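Local coordinates for protein alpha-toxin (Clostridium novyi, PDB 2VK9) that belongs to the large clostridial toxins and carries a catalytic domain built on the GT-A fold, at residues A[368-373]-A[395-400]; A[361-366]-A[388-393]. All blocks are in the same frame, centred on the assembly; numbering follows the deposited sequence.

Contact 1: residues A[368-373]-A[395-400]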
ATOM      1  N   LEU A 368      10.302  -8.172  14.795  1.00 30.50           N
ATOM      2  CA  LEU A 368       9.911  -9.158  13.800  1.00 30.33           C
ATOM      3  C   LEU A 368       8.743  -8.676  12.939  1.00 30.66           C
ATOM      4  O   LEU A 368       8.594  -9.123  11.802  1.00 30.91           O
ATOM      5  CB  LEU A 368       9.524 -10.469  14.486  1.00 30.25           C
ATOM      6  CG  LEU A 368      10.578 -11.284  15.258  1.00 29.80           C
ATOM      7  CD1 LEU A 368       9.900 -12.381  16.061  1.00 27.74           C
ATOM      8  CD2 LEU A 368      11.647 -11.867  14.337  1.00 28.61           C
ATOM      9  N   GLU A 369       7.931  -7.765  13.481  1.00 30.63           N
ATOM     10  CA  GLU A 369       6.666  -7.356  12.859  1.00 30.79           C
ATOM     11  C   GLU A 369       6.712  -5.943  12.247  1.00 30.38           C
ATOM     12  O   GLU A 369       7.650  -5.182  12.462  1.00 30.16           O
ATOM     13  CB  GLU A 369       5.509  -7.466  13.885  1.00 30.71           C
ATOM     14  CG  GLU A 369       5.575  -6.443  15.058  1.00 31.51           C
ATOM     15  CD  GLU A 369       4.541  -6.670  16.206  1.00 31.99           C
ATOM     16  OE1 GLU A 369       3.546  -7.427  16.030  1.00 33.18           O
ATOM     17  OE2 GLU A 369       4.732  -6.068  17.299  1.00 32.04           O
ATOM     18  N   ILE A 370       5.703  -5.629  11.441  1.00 30.23           N
ATOM     19  CA  ILE A 370       5.333  -4.249  11.148  1.00 29.81           C
ATOM     20  C   ILE A 370       3.893  -4.181  11.596  1.00 30.23           C
ATOM     21  O   ILE A 370       3.234  -5.220  11.707  1.00 30.50           O
ATOM     22  CB  ILE A 370       5.443  -3.868   9.642  1.00 29.95           C
ATOM     23  CG1 ILE A 370       4.533  -4.743   8.777  1.00 28.64           C
ATOM     24  CG2 ILE A 370       6.902  -3.943   9.153  1.00 30.30           C
ATOM     25  CD1 ILE A 370       4.603  -4.421   7.314  1.00 28.85           C
ATOM     26  N   LEU A 371       3.393  -2.987  11.882  1.00 30.22           N
ATOM     27  CA  LEU A 371       1.982  -2.864  12.197  1.00 30.43           C
ATOM     28  C   LEU A 371       1.275  -2.127  11.078  1.00 30.80           C
ATOM     29  O   LEU A 371       1.818  -1.184  10.501  1.00 31.08           O
ATOM     30  CB  LEU A 371       1.775  -2.209  13.554  1.00 30.23           C
ATOM     31  CG  LEU A 371       2.406  -2.999  14.709  1.00 30.40           C
ATOM     32  CD1 LEU A 371       2.261  -2.249  16.024  1.00 30.39           C
ATOM     33  CD2 LEU A 371       1.852  -4.423  14.829  1.00 29.26           C
ATOM     34  N   LEU A 372       0.073  -2.580  10.760  1.00 31.09           N
ATOM     35  CA  LEU A 372      -0.623  -2.113   9.582  1.00 31.97           C
ATOM     36  C   LEU A 372      -2.057  -1.795   9.879  1.00 32.73           C
ATOM     37  O   LEU A 372      -2.680  -2.447  10.706  1.00 32.53           O
ATOM     38  CB  LEU A 372      -0.594  -3.188   8.505  1.00 31.98           C
ATOM     39  CG  LEU A 372       0.678  -3.362   7.702  1.00 31.79           C
ATOM     40  CD1 LEU A 372       0.544  -4.633   6.912  1.00 31.41           C
ATOM     41  CD2 LEU A 372       0.876  -2.155   6.788  1.00 32.00           C
ATOM     42  N   SER A 373      -2.580  -0.791   9.188  1.00 34.28           N
ATOM     43  CA  SER A 373      -3.996  -0.486   9.252  1.00 36.08           C
ATOM     44  C   SER A 373      -4.745  -1.646   8.624  1.00 37.70           C
ATOM     45  O   SER A 373      -4.266  -2.262   7.666  1.00 37.46           O
ATOM     46  CB  SER A 373      -4.309   0.809   8.516  1.00 35.67           C
ATOM     47  OG  SER A 373      -3.496   0.934   7.360  1.00 35.87           O
ATOM     48  N   SER A 395      13.553  -3.979  11.091  1.00 25.49           N
ATOM     49  CA  SER A 395      12.493  -4.982  11.181  1.00 25.63           C
ATOM     50  C   SER A 395      12.590  -6.083  10.126  1.00 25.75           C
ATOM     51  O   SER A 395      12.877  -5.828   8.954  1.00 25.97           O
ATOM     52  CB  SER A 395      11.122  -4.311  11.093  1.00 25.59           C
ATOM     53  OG  SER A 395      10.121  -5.264  10.810  1.00 26.24           O
ATOM     54  N   LEU A 396      12.326  -7.308  10.562  1.00 26.18           N
ATOM     55  CA  LEU A 396      12.326  -8.481   9.695  1.00 26.28           C
ATOM     56  C   LEU A 396      11.218  -8.432   8.638  1.00 26.19           C
ATOM     57  O   LEU A 396      11.485  -8.655   7.454  1.00 26.43           O
ATOM     58  CB  LEU A 396      12.214  -9.758  10.529  1.00 26.49           C
ATOM     59  CG  LEU A 396      12.145 -11.087   9.763  1.00 27.30           C
ATOM     60  CD1 LEU A 396      13.518 -11.507   9.223  1.00 28.60           C
ATOM     61  CD2 LEU A 396      11.562 -12.169  10.648  1.00 26.60           C
ATOM     62  N   THR A 397       9.987  -8.144   9.058  1.00 25.79           N
ATOM     63  CA  THR A 397       8.874  -8.022   8.108  1.00 25.71           C
ATOM     64  C   THR A 397       9.115  -6.903   7.083  1.00 25.82           C
ATOM     65  O   THR A 397       8.697  -7.021   5.933  1.00 25.80           O
ATOM     66  CB  THR A 397       7.517  -7.826   8.819  1.00 25.58           C
ATOM     67  OG1 THR A 397       7.276  -8.928   9.696  1.00 25.45           O
ATOM     68  CG2 THR A 397       6.388  -7.772   7.822  1.00 25.36           C
ATOM     69  N   LEU A 398       9.790  -5.832   7.501  1.00 25.93           N
ATOM     70  CA  LEU A 398      10.132  -4.749   6.596  1.00 25.90           C
ATOM     71  C   LEU A 398      11.105  -5.224   5.524  1.00 26.69           C
ATOM     72  O   LEU A 398      10.947  -4.894   4.346  1.00 26.68           O
ATOM     73  CB  LEU A 398      10.715  -3.556   7.350  1.00 25.92           C
ATOM     74  CG  LEU A 398      10.905  -2.261   6.536  1.00 24.97           C
ATOM     75  CD1 LEU A 398       9.588  -1.591   6.268  1.00 23.72           C
ATOM     76  CD2 LEU A 398      11.838  -1.298   7.246  1.00 25.35           C
ATOM     77  N   ASN A 399      12.110  -6.002   5.921  1.00 27.27           N
ATOM     78  CA  ASN A 399      13.018  -6.583   4.936  1.00 27.81           C
ATOM     79  C   ASN A 399      12.292  -7.513   3.980  1.00 27.45           C
ATOM     80  O   ASN A 399      12.622  -7.545   2.795  1.00 27.76           O
ATOM     81  CB  ASN A 399      14.210  -7.279   5.592  1.00 28.32           C
ATOM     82  CG  ASN A 399      15.266  -6.285   6.092  1.00 31.16           C
ATOM     83  OD1 ASN A 399      15.802  -6.440   7.197  1.00 34.24           O
ATOM     84  ND2 ASN A 399      15.560  -5.251   5.285  1.00 32.98           N
ATOM     85  N   ASN A 400      11.294  -8.233   4.490  1.00 26.71           N
ATOM     86  CA  ASN A 400      10.448  -9.064   3.653  1.00 26.47           C
ATOM     87  C   ASN A 400       9.584  -8.251   2.706  1.00 26.46           C
ATOM     88  O   ASN A 400       9.342  -8.669   1.571  1.00 26.69           O
ATOM     89  CB  ASN A 400       9.552  -9.957   4.499  1.00 26.65           C
ATOM     90  CG  ASN A 400      10.307 -11.072   5.176  1.00 26.81           C
ATOM     91  OD1 ASN A 400      11.404 -11.473   4.747  1.00 26.02           O
ATOM     92  ND2 ASN A 400       9.720 -11.591   6.251  1.00 26.89           N
TER
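Leu368 and Leu396 bring their CA atoms to 4.8 Å where the chain entering strand 371-376 passes the first turn of helix 396-422. The carbonyl of Leu368 meets this helix start: Thr397 N donates to Leu368 O at 3.2 Å, from above the carbonyl plane and with a bent N-H...O angle of 137°. Thr397 OG1 also points at this oxygen, at a modelled distance too short to be taken literally, and is also hydrogen-bonded with Thr487 OG1. Ser395, the N-cap, suits its place because its small hydroxyl serves both segments: OG, anti to the backbone N (chi1 164°), is carried toward Glu369 O, to which it donates at 3.0 Å, and accepts a weak capping bond from Leu398 N. Threonine adds to its hydroxyl a methyl for branched Ile370, which crosses it at roughly a right angle, Ile370 CG1 lying 3.7 Å from Thr397 CG2. Leu368 and Leu396 run side by side, their CD2 methyls 3.7 Å apart. The carboxylate of Glu369 turns elsewhere, to Ser366 N and Arg91. Two loop carbonyls are thus met by donors at a helix start, backbone N-H and N-cap hydroxyl, and the aliphatic groups beside them probably limit access to water.

Contact 2: residues A[361-366]-A[388-393]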
ATOM      1  N   GLY A 361       1.708   8.412  21.309  1.00 30.92           N
ATOM      2  CA  GLY A 361       2.480   7.928  22.443  1.00 30.53           C
ATOM      3  C   GLY A 361       3.621   7.006  22.063  1.00 30.43           C
ATOM      4  O   GLY A 361       4.184   7.100  20.965  1.00 30.25           O
ATOM      5  N   ASP A 362       3.957   6.114  22.990  1.00 30.38           N
ATOM      6  CA  ASP A 362       4.979   5.095  22.781  1.00 30.30           C
ATOM      7  C   ASP A 362       4.286   3.877  22.237  1.00 29.68           C
ATOM      8  O   ASP A 362       3.363   3.364  22.871  1.00 30.21           O
ATOM      9  CB  ASP A 362       5.645   4.735  24.108  1.00 30.59           C
ATOM     10  CG  ASP A 362       6.131   5.958  24.869  1.00 32.69           C
ATOM     11  OD1 ASP A 362       6.673   6.882  24.215  1.00 33.30           O
ATOM     12  OD2 ASP A 362       5.970   5.998  26.118  1.00 35.33           O
ATOM     13  N   ILE A 363       4.715   3.416  21.068  1.00 28.80           N
ATOM     14  CA  ILE A 363       4.105   2.244  20.442  1.00 27.85           C
ATOM     15  C   ILE A 363       5.020   1.027  20.585  1.00 27.82           C
ATOM     16  O   ILE A 363       6.061   0.963  19.934  1.00 27.61           O
ATOM     17  CB  ILE A 363       3.809   2.502  18.943  1.00 27.85           C
ATOM     18  CG1 ILE A 363       2.948   3.765  18.777  1.00 27.30           C
ATOM     19  CG2 ILE A 363       3.163   1.272  18.295  1.00 26.91           C
ATOM     20  CD1 ILE A 363       2.979   4.373  17.382  1.00 27.12           C
ATOM     21  N   LYS A 364       4.633   0.068  21.428  1.00 27.71           N
ATOM     22  CA  LYS A 364       5.392  -1.189  21.547  1.00 28.09           C
ATOM     23  C   LYS A 364       5.388  -1.960  20.223  1.00 27.53           C
ATOM     24  O   LYS A 364       4.342  -2.173  19.628  1.00 27.92           O
ATOM     25  CB  LYS A 364       4.849  -2.105  22.656  1.00 28.25           C
ATOM     26  CG  LYS A 364       4.434  -1.458  23.956  1.00 29.97           C
ATOM     27  CD  LYS A 364       5.598  -1.070  24.830  1.00 34.02           C
ATOM     28  CE  LYS A 364       5.076  -0.494  26.164  1.00 37.15           C
ATOM     29  NZ  LYS A 364       6.045   0.454  26.830  1.00 38.72           N
ATOM     30  N   ILE A 365       6.551  -2.381  19.761  1.00 27.23           N
ATOM     31  CA  ILE A 365       6.613  -3.109  18.505  1.00 27.38           C
ATOM     32  C   ILE A 365       7.754  -4.118  18.493  1.00 27.87           C
ATOM     33  O   ILE A 365       8.884  -3.800  18.871  1.00 28.15           O
ATOM     34  CB  ILE A 365       6.692  -2.167  17.276  1.00 27.02           C
ATOM     35  CG1 ILE A 365       6.636  -2.979  15.985  1.00 27.28           C
ATOM     36  CG2 ILE A 365       7.949  -1.336  17.307  1.00 26.21           C
ATOM     37  CD1 ILE A 365       6.188  -2.193  14.772  1.00 27.46           C
ATOM     38  N   SER A 366       7.445  -5.335  18.064  1.00 28.14           N
ATOM     39  CA  SER A 366       8.444  -6.384  17.963  1.00 28.65           C
ATOM     40  C   SER A 366       9.323  -6.134  16.738  1.00 29.03           C
ATOM     41  O   SER A 366       8.824  -5.691  15.703  1.00 29.04           O
ATOM     42  CB  SER A 366       7.762  -7.748  17.863  1.00 28.34           C
ATOM     43  OG  SER A 366       8.727  -8.782  17.797  1.00 28.05           O
ATOM     44  N   PHE A 388      -1.355   3.254   6.789  1.00 23.98           N
ATOM     45  CA  PHE A 388      -0.788   3.472   8.119  1.00 23.14           C
ATOM     46  C   PHE A 388       0.120   2.294   8.449  1.00 22.96           C
ATOM     47  O   PHE A 388      -0.349   1.157   8.572  1.00 23.31           O
ATOM     48  CB  PHE A 388      -1.909   3.592   9.146  1.00 22.93           C
ATOM     49  CG  PHE A 388      -1.467   4.078  10.498  1.00 21.90           C
ATOM     50  CD1 PHE A 388      -1.378   5.437  10.771  1.00 22.11           C
ATOM     51  CD2 PHE A 388      -1.192   3.184  11.513  1.00 21.25           C
ATOM     52  CE1 PHE A 388      -0.994   5.896  12.031  1.00 20.84           C
ATOM     53  CE2 PHE A 388      -0.805   3.638  12.771  1.00 20.76           C
ATOM     54  CZ  PHE A 388      -0.708   4.990  13.022  1.00 20.77           C
ATOM     55  N   ILE A 389       1.419   2.571   8.563  1.00 22.12           N
ATOM     56  CA  ILE A 389       2.436   1.551   8.767  1.00 21.42           C
ATOM     57  C   ILE A 389       3.342   1.951   9.916  1.00 21.39           C
ATOM     58  O   ILE A 389       3.838   3.078   9.959  1.00 21.53           O
ATOM     59  CB  ILE A 389       3.335   1.403   7.529  1.00 21.43           C
ATOM     60  CG1 ILE A 389       2.512   1.293   6.241  1.00 21.29           C
ATOM     61  CG2 ILE A 389       4.280   0.216   7.676  1.00 21.15           C
ATOM     62  CD1 ILE A 389       3.356   1.497   4.981  1.00 21.34           C
ATOM     63  N   ILE A 390       3.570   1.033  10.849  1.00 21.09           N
ATOM     64  CA  ILE A 390       4.523   1.286  11.918  1.00 20.81           C
ATOM     65  C   ILE A 390       5.604   0.233  11.857  1.00 21.11           C
ATOM     66  O   ILE A 390       5.304  -0.955  11.869  1.00 21.83           O
ATOM     67  CB  ILE A 390       3.872   1.240  13.304  1.00 20.63           C
ATOM     68  CG1 ILE A 390       2.754   2.279  13.413  1.00 20.28           C
ATOM     69  CG2 ILE A 390       4.923   1.481  14.381  1.00 19.96           C
ATOM     70  CD1 ILE A 390       1.825   2.040  14.572  1.00 19.49           C
ATOM     71  N   SER A 391       6.857   0.667  11.784  1.00 21.19           N
ATOM     72  CA  SER A 391       7.992  -0.244  11.753  1.00 21.12           C
ATOM     73  C   SER A 391       9.266   0.489  12.094  1.00 21.01           C
ATOM     74  O   SER A 391       9.445   1.617  11.658  1.00 21.19           O
ATOM     75  CB  SER A 391       8.149  -0.829  10.353  1.00 21.17           C
ATOM     76  OG  SER A 391       9.399  -1.496  10.205  1.00 22.20           O
ATOM     77  N   ASN A 392      10.147  -0.152  12.860  1.00 21.08           N
ATOM     78  CA  ASN A 392      11.545   0.285  12.966  1.00 21.30           C
ATOM     79  C   ASN A 392      12.337  -0.171  11.745  1.00 21.79           C
ATOM     80  O   ASN A 392      11.920  -1.114  11.076  1.00 21.98           O
ATOM     81  CB  ASN A 392      12.168  -0.194  14.274  1.00 20.78           C
ATOM     82  CG  ASN A 392      11.701   0.627  15.449  1.00 20.15           C
ATOM     83  OD1 ASN A 392      11.509   1.833  15.315  1.00 22.12           O
ATOM     84  ND2 ASN A 392      11.490  -0.005  16.591  1.00 16.95           N
ATOM     85  N   ASN A 393      13.440   0.498  11.412  1.00 22.46           N
ATOM     86  CA  ASN A 393      14.099   0.161  10.140  1.00 23.66           C
ATOM     87  C   ASN A 393      14.777  -1.207  10.100  1.00 24.26           C
ATOM     88  O   ASN A 393      15.034  -1.746   9.024  1.00 24.62           O
ATOM     89  CB  ASN A 393      15.006   1.274   9.596  1.00 23.92           C
ATOM     90  CG  ASN A 393      16.107   1.673  10.545  1.00 24.26           C
ATOM     91  OD1 ASN A 393      16.874   0.849  11.026  1.00 26.89           O
ATOM     92  ND2 ASN A 393      16.214   2.956  10.784  1.00 24.57           N
TER
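Ile363 and Ile390 meet tip to tip, CD1 against CD1 at 3.8 Å, in the packed half of the contact between a loop and the end of strand 382-391. Two residues further on, Ile365 CD1 lies 3.9 Å from Ile390 CG2 and extends over the backbone toward Ser391 CA, at 4.0 Å. An extended chain puts it there: CG1 of Ile365 stands opposite the backbone N (chi1 -175°), carrying the methyl across to the strand. Ile390 suits its position because its two branches are divided between two partners, CD1 for Ile363 and CG2 for Ile365, and Val281 and Leu371 close in around the same group. The looser side begins at partly exposed Asn392. The side chains of Asn392 and Ile365 run past each other in opposite directions, ND2 3.9 Å from Ile365 CG2, and the amide spends its polarity on backbone groups, OD1 accepting from Ser97 N and ND2 donating to Ile95 O. On the loop, Asp362 and Lys364 alternate with the isoleucines and are exposed; Asp362 pairs with Lys98. The loop's backbone is paired with Ala96 and Thr94, and toward 388-393 it makes apolar contacts, mainly among three isoleucines, held by dispersion and the exclusion of water.

Overall arrangement
Both contacts are buried and lie where strand 371-376 pairs antiparallel with strand 382-391. Contact 1 is the deeper, its centre about 13 Å from the chain centre against about 17 Å for contact 2, which has exposed loop residues beside it. Contact 1 sets the approach to strand 371-376 against helix 396-422, whereas contact 2 sets the preceding loop against strand 382-391. Their segments alternate along the chain. Leu371 N lies 2.8 Å from Ile390 O, a probable hydrogen bond, and beside it the Ile370 side chain packs on Ser391. Their chemistry differs with location: the helix N-terminus offers donors to carbonyls in contact 1, while contact 2 joins aliphatic branches.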